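Local coordinates for metallo-beta-lactamase family protein (PDB 2ZO4), which binds two zinc ions in a metallo-beta-lactamase fold and is probably a hydrolase whose substrate is not established, at residues V33-R46 with T65-S79. Sequence-based numbering, arbitrary orientation.
Sequences VALVDTALGTRAAR and TILLTHHHPDHYGLS. With ZN (zinc ion), chain B; ZN (zinc ion), chain C.
Asp37 OD2 accepts from two donors of segment 65-79: ND1 of His75 lies 2.7 Å from Asp37 OD2, and the hydroxyl OG1 of Thr69 donates to the syn lone pair of the same oxygen. The imidazole comes from above the carboxylate plane, the two planes standing 83° apart, while OD2 stays close to the ring plane. Thr69 N, 2.9 Å from Asp37 OD1, takes the syn lone pair of that second oxygen in a nearly straight bond, so three donors fix the carboxylate's rotation. Asp37 is thus a second-shell residue, consistent with a role in orienting His75, whose NE2 binds zinc at 2.1 Å; its negative charge may polarise the ring. Thr69 OG1 in turn accepts from ND1 of His70, a ligand of the other zinc. Here the HxHxDH motif, His70 to His75, follows strand 65-68, which pairs with strand 33-36 in a beta-alpha-beta unit; Asp190, His171 and His233 complete the two-zinc site of the metallo-beta-lactamase fold. Leu35 reveals the parallel register: its N donates to Thr65 O and its O accepts from Leu67 N at 2.8 Å, the strand directions 19° apart. Beyond the strands, Thr38 N and OG1 both donate to His75 O, from the same face of its carbonyl plane. Thr38 chi1 of 62° turns OG1 to that oxygen and CG2 toward Ile66 CG2, 3.5 Å away. Farther along, Leu78 CD2 sits over the centre of one face of the Arg46 guanidinium, 3.7 Å above its plane.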
loop_
_atom_site.group_PDB
_atom_site.type_symbol
_atom_site.label_atom_id
_atom_site.label_comp_id
_atom_site.label_asym_id
_atom_site.label_seq_id
_atom_site.Cartn_x
_atom_site.Cartn_y
_atom_site.Cartn_z
ATOM N N VAL A 33 2.163 -17.770 16.149
ATOM C CA VAL A 33 3.074 -16.969 15.338
ATOM C C VAL A 33 2.301 -16.355 14.163
ATOM O O VAL A 33 1.565 -17.054 13.453
ATOM C CB VAL A 33 4.276 -17.799 14.793
ATOM C CG1 VAL A 33 5.200 -16.923 13.957
ATOM C CG2 VAL A 33 5.066 -18.451 15.932
ATOM N N ALA A 34 2.478 -15.052 13.966
ATOM C CA ALA A 34 1.813 -14.332 12.885
ATOM C C ALA A 34 2.771 -13.397 12.168
ATOM O O ALA A 34 3.699 -12.867 12.773
ATOM C CB ALA A 34 0.634 -13.547 13.422
ATOM N N LEU A 35 2.537 -13.209 10.874
ATOM C CA LEU A 35 3.256 -12.209 10.092
ATOM C C LEU A 35 2.330 -11.101 9.606
ATOM O O LEU A 35 1.241 -11.370 9.091
ATOM C CB LEU A 35 3.945 -12.844 8.885
ATOM C CG LEU A 35 5.443 -13.163 8.932
ATOM C CD1 LEU A 35 5.843 -13.831 7.631
ATOM C CD2 LEU A 35 6.293 -11.920 9.164
ATOM N N VAL A 36 2.772 -9.859 9.792
ATOM C CA VAL A 36 2.152 -8.712 9.149
ATOM C C VAL A 36 2.949 -8.456 7.867
ATOM O O VAL A 36 4.118 -8.055 7.926
ATOM C CB VAL A 36 2.134 -7.461 10.067
ATOM C CG1 VAL A 36 1.547 -6.262 9.341
ATOM C CG2 VAL A 36 1.351 -7.745 11.345
ATOM N N ASP A 37 2.306 -8.721 6.726
ATOM C CA ASP A 37 2.915 -8.648 5.385
ATOM C C ASP A 37 3.966 -9.746 5.138
ATOM O O ASP A 37 4.452 -10.370 6.086
ATOM C CB ASP A 37 3.423 -7.231 5.076
ATOM C CG ASP A 37 2.291 -6.210 5.024
ATOM O OD1 ASP A 37 1.130 -6.623 4.802
ATOM O OD2 ASP A 37 2.553 -4.999 5.201
ATOM N N THR A 38 4.286 -10.000 3.867
ATOM C CA THR A 38 4.957 -11.254 3.486
ATOM C C THR A 38 6.073 -11.139 2.447
ATOM O O THR A 38 6.639 -12.158 2.050
ATOM C CB THR A 38 3.946 -12.291 2.918
ATOM O OG1 THR A 38 3.330 -11.766 1.734
ATOM C CG2 THR A 38 2.885 -12.643 3.935
ATOM N N ALA A 39 6.387 -9.921 2.010
ATOM C CA ALA A 39 7.280 -9.703 0.865
ATOM C C ALA A 39 6.771 -10.441 -0.380
ATOM O O ALA A 39 5.562 -10.502 -0.613
ATOM C CB ALA A 39 8.728 -10.090 1.202
ATOM N N LEU A 40 7.680 -11.010 -1.167
ATOM C CA LEU A 40 7.309 -11.604 -2.458
ATOM C C LEU A 40 8.302 -12.674 -2.917
ATOM O O LEU A 40 9.355 -12.862 -2.304
ATOM C CB LEU A 40 7.146 -10.514 -3.533
ATOM C CG LEU A 40 8.374 -9.858 -4.176
ATOM C CD1 LEU A 40 7.925 -8.911 -5.276
ATOM C CD2 LEU A 40 9.252 -9.127 -3.159
ATOM N N GLY A 41 7.952 -13.357 -4.007
ATOM C CA GLY A 41 8.685 -14.532 -4.468
ATOM C C GLY A 41 9.902 -14.238 -5.318
ATOM O O GLY A 41 9.886 -14.448 -6.529
ATOM N N THR A 42 10.950 -13.728 -4.682
ATOM C CA THR A 42 12.278 -13.696 -5.286
ATOM C C THR A 42 13.160 -14.549 -4.395
ATOM O O THR A 42 12.815 -14.784 -3.238
ATOM C CB THR A 42 12.875 -12.267 -5.387
ATOM O OG1 THR A 42 13.187 -11.762 -4.082
ATOM C CG2 THR A 42 11.917 -11.313 -6.092
ATOM N N ARG A 43 14.292 -15.005 -4.926
ATOM C CA ARG A 43 15.253 -15.776 -4.141
ATOM C C ARG A 43 15.807 -14.949 -2.975
ATOM O O ARG A 43 15.925 -15.447 -1.848
ATOM C CB ARG A 43 16.388 -16.295 -5.033
ATOM N N ALA A 44 16.121 -13.685 -3.248
ATOM C CA ALA A 44 16.662 -12.777 -2.238
ATOM C C ALA A 44 15.660 -12.451 -1.127
ATOM O O ALA A 44 16.037 -12.362 0.039
ATOM C CB ALA A 44 17.174 -11.500 -2.890
ATOM N N ALA A 45 14.391 -12.269 -1.489
ATOM C CA ALA A 45 13.348 -11.974 -0.504
ATOM C C ALA A 45 12.989 -13.196 0.342
ATOM O O ALA A 45 12.908 -13.101 1.567
ATOM C CB ALA A 45 12.109 -11.398 -1.182
ATOM N N ARG A 46 12.775 -14.337 -0.315
ATOM C CA ARG A 46 12.502 -15.606 0.376
ATOM C C ARG A 46 13.633 -15.983 1.327
ATOM O O ARG A 46 13.386 -16.415 2.453
ATOM C CB ARG A 46 12.307 -16.746 -0.626
ATOM C CG ARG A 46 11.005 -16.725 -1.407
ATOM C CD ARG A 46 11.027 -17.817 -2.466
ATOM N NE ARG A 46 9.767 -17.918 -3.203
ATOM C CZ ARG A 46 8.742 -18.689 -2.844
ATOM N NH1 ARG A 46 8.808 -19.433 -1.747
ATOM N NH2 ARG A 46 7.643 -18.712 -3.584
ATOM N N THR A 65 -0.721 -17.428 10.913
ATOM C CA THR A 65 -1.613 -16.296 10.625
ATOM C C THR A 65 -0.887 -15.244 9.797
ATOM O O THR A 65 0.236 -14.847 10.125
ATOM C CB THR A 65 -2.178 -15.641 11.916
ATOM O OG1 THR A 65 -2.810 -16.635 12.720
ATOM C CG2 THR A 65 -3.210 -14.550 11.584
ATOM N N ILE A 66 -1.531 -14.813 8.715
ATOM C CA ILE A 66 -1.009 -13.744 7.879
ATOM C C ILE A 66 -1.977 -12.566 7.902
ATOM O O ILE A 66 -3.161 -12.718 7.583
ATOM C CB ILE A 66 -0.783 -14.202 6.413
ATOM C CG1 ILE A 66 0.096 -15.465 6.343
ATOM C CG2 ILE A 66 -0.216 -13.055 5.566
ATOM C CD1 ILE A 66 1.543 -15.285 6.796
ATOM N N LEU A 67 -1.466 -11.400 8.288
ATOM C CA LEU A 67 -2.240 -10.165 8.252
ATOM C C LEU A 67 -1.676 -9.240 7.176
ATOM O O LEU A 67 -0.543 -8.779 7.285
ATOM C CB LEU A 67 -2.235 -9.479 9.628
ATOM C CG LEU A 67 -2.691 -10.315 10.834
ATOM C CD1 LEU A 67 -2.514 -9.544 12.125
ATOM C CD2 LEU A 67 -4.142 -10.778 10.685
ATOM N N LEU A 68 -2.466 -8.978 6.136
ATOM C CA LEU A 68 -2.017 -8.138 5.022
ATOM C C LEU A 68 -2.538 -6.713 5.123
ATOM O O LEU A 68 -3.744 -6.491 5.223
ATOM C CB LEU A 68 -2.433 -8.739 3.670
ATOM C CG LEU A 68 -1.884 -10.116 3.286
ATOM C CD1 LEU A 68 -2.411 -10.540 1.915
ATOM C CD2 LEU A 68 -0.357 -10.147 3.309
ATOM N N THR A 69 -1.623 -5.749 5.082
ATOM C CA THR A 69 -2.007 -4.341 5.055
ATOM C C THR A 69 -2.673 -3.989 3.728
ATOM O O THR A 69 -3.671 -3.268 3.707
ATOM C CB THR A 69 -0.807 -3.401 5.320
ATOM O OG1 THR A 69 0.201 -3.611 4.323
ATOM C CG2 THR A 69 -0.222 -3.653 6.714
ATOM N N HIS A 70 -2.130 -4.520 2.632
ATOM C CA HIS A 70 -2.678 -4.303 1.290
ATOM C C HIS A 70 -2.135 -5.287 0.239
ATOM O O HIS A 70 -1.299 -6.144 0.545
ATOM C CB HIS A 70 -2.493 -2.844 0.841
ATOM C CG HIS A 70 -1.063 -2.385 0.790
ATOM N ND1 HIS A 70 -0.212 -2.457 1.872
ATOM C CD2 HIS A 70 -0.354 -1.807 -0.207
ATOM C CE1 HIS A 70 0.964 -1.957 1.540
ATOM N NE2 HIS A 70 0.905 -1.554 0.285
ATOM N N HIS A 71 -2.620 -5.134 -0.993
ATOM C CA HIS A 71 -2.396 -6.082 -2.086
ATOM C C HIS A 71 -1.116 -5.863 -2.897
ATOM O O HIS A 71 -0.830 -6.650 -3.809
ATOM C CB HIS A 71 -3.569 -6.022 -3.069
ATOM C CG HIS A 71 -3.552 -4.802 -3.937
ATOM N ND1 HIS A 71 -4.028 -3.581 -3.512
ATOM C CD2 HIS A 71 -3.098 -4.608 -5.199
ATOM C CE1 HIS A 71 -3.879 -2.690 -4.476
ATOM N NE2 HIS A 71 -3.319 -3.288 -5.510
ATOM N N HIS A 72 -0.375 -4.791 -2.620
ATOM C CA HIS A 72 0.831 -4.510 -3.398
ATOM C C HIS A 72 1.826 -5.665 -3.250
ATOM O O HIS A 72 1.896 -6.288 -2.183
ATOM C CB HIS A 72 1.456 -3.158 -3.020
ATOM C CG HIS A 72 0.611 -1.973 -3.391
ATOM N ND1 HIS A 72 0.851 -0.707 -2.902
ATOM C CD2 HIS A 72 -0.480 -1.866 -4.188
ATOM C CE1 HIS A 72 -0.048 0.129 -3.391
ATOM N NE2 HIS A 72 -0.867 -0.548 -4.174
ATOM N N PRO A 73 2.584 -5.968 -4.323
ATOM C CA PRO A 73 3.388 -7.194 -4.383
ATOM C C PRO A 73 4.393 -7.350 -3.237
ATOM O O PRO A 73 4.611 -8.462 -2.765
ATOM C CB PRO A 73 4.119 -7.076 -5.730
ATOM C CG PRO A 73 4.036 -5.627 -6.098
ATOM C CD PRO A 73 2.740 -5.151 -5.541
ATOM N N ASP A 74 4.981 -6.241 -2.792
ATOM C CA ASP A 74 5.952 -6.245 -1.690
ATOM C C ASP A 74 5.371 -6.602 -0.311
ATOM O O ASP A 74 6.120 -6.828 0.639
ATOM C CB ASP A 74 6.717 -4.910 -1.637
ATOM C CG ASP A 74 5.799 -3.691 -1.594
ATOM O OD1 ASP A 74 4.750 -3.680 -2.281
ATOM O OD2 ASP A 74 6.143 -2.727 -0.876
ATOM N N HIS A 75 4.047 -6.656 -0.207
ATOM C CA HIS A 75 3.369 -6.988 1.051
ATOM C C HIS A 75 2.562 -8.285 0.922
ATOM O O HIS A 75 2.409 -9.039 1.881
ATOM C CB HIS A 75 2.446 -5.834 1.472
ATOM C CG HIS A 75 3.160 -4.530 1.670
ATOM N ND1 HIS A 75 3.497 -4.043 2.915
ATOM C CD2 HIS A 75 3.605 -3.615 0.779
ATOM C CE1 HIS A 75 4.120 -2.887 2.784
ATOM N NE2 HIS A 75 4.200 -2.603 1.496
ATOM N N TYR A 76 2.093 -8.545 -0.292
ATOM C CA TYR A 76 1.083 -9.562 -0.579
ATOM C C TYR A 76 1.675 -10.779 -1.304
ATOM O O TYR A 76 1.047 -11.841 -1.356
ATOM C CB TYR A 76 0.006 -8.869 -1.412
ATOM C CG TYR A 76 -1.068 -9.677 -2.115
ATOM C CD1 TYR A 76 -2.375 -9.694 -1.636
ATOM C CD2 TYR A 76 -0.804 -10.329 -3.320
ATOM C CE1 TYR A 76 -3.382 -10.390 -2.311
ATOM C CE2 TYR A 76 -1.795 -11.035 -3.991
ATOM C CZ TYR A 76 -3.079 -11.057 -3.487
ATOM O OH TYR A 76 -4.056 -11.744 -4.169
ATOM N N GLY A 77 2.888 -10.619 -1.834
ATOM C CA GLY A 77 3.504 -11.594 -2.744
ATOM C C GLY A 77 3.664 -13.029 -2.261
ATOM O O GLY A 77 3.487 -13.963 -3.038
ATOM N N LEU A 78 4.007 -13.215 -0.991
ATOM C CA LEU A 78 4.164 -14.568 -0.445
ATOM C C LEU A 78 2.953 -15.115 0.322
ATOM O O LEU A 78 3.009 -16.229 0.851
ATOM C CB LEU A 78 5.437 -14.684 0.403
ATOM C CG LEU A 78 6.786 -14.730 -0.329
ATOM C CD1 LEU A 78 7.929 -14.868 0.668
ATOM C CD2 LEU A 78 6.834 -15.862 -1.352
ATOM N N SER A 79 1.864 -14.348 0.374
ATOM C CA SER A 79 0.682 -14.742 1.154
ATOM C C SER A 79 0.100 -16.097 0.736
ATOM O O SER A 79 -0.305 -16.890 1.586
ATOM C CB SER A 79 -0.394 -13.652 1.126
ATOM O OG SER A 79 -0.821 -13.361 -0.193
HETATM ZN ZN ZN B . 2.103 -0.276 -1.103
HETATM ZN ZN ZN C . 4.974 -1.113 0.312
HETATM O O HOH W 1 -1.033 -17.476 14.511
HETATM O O HOH W 2 3.956 -1.001 -1.386
#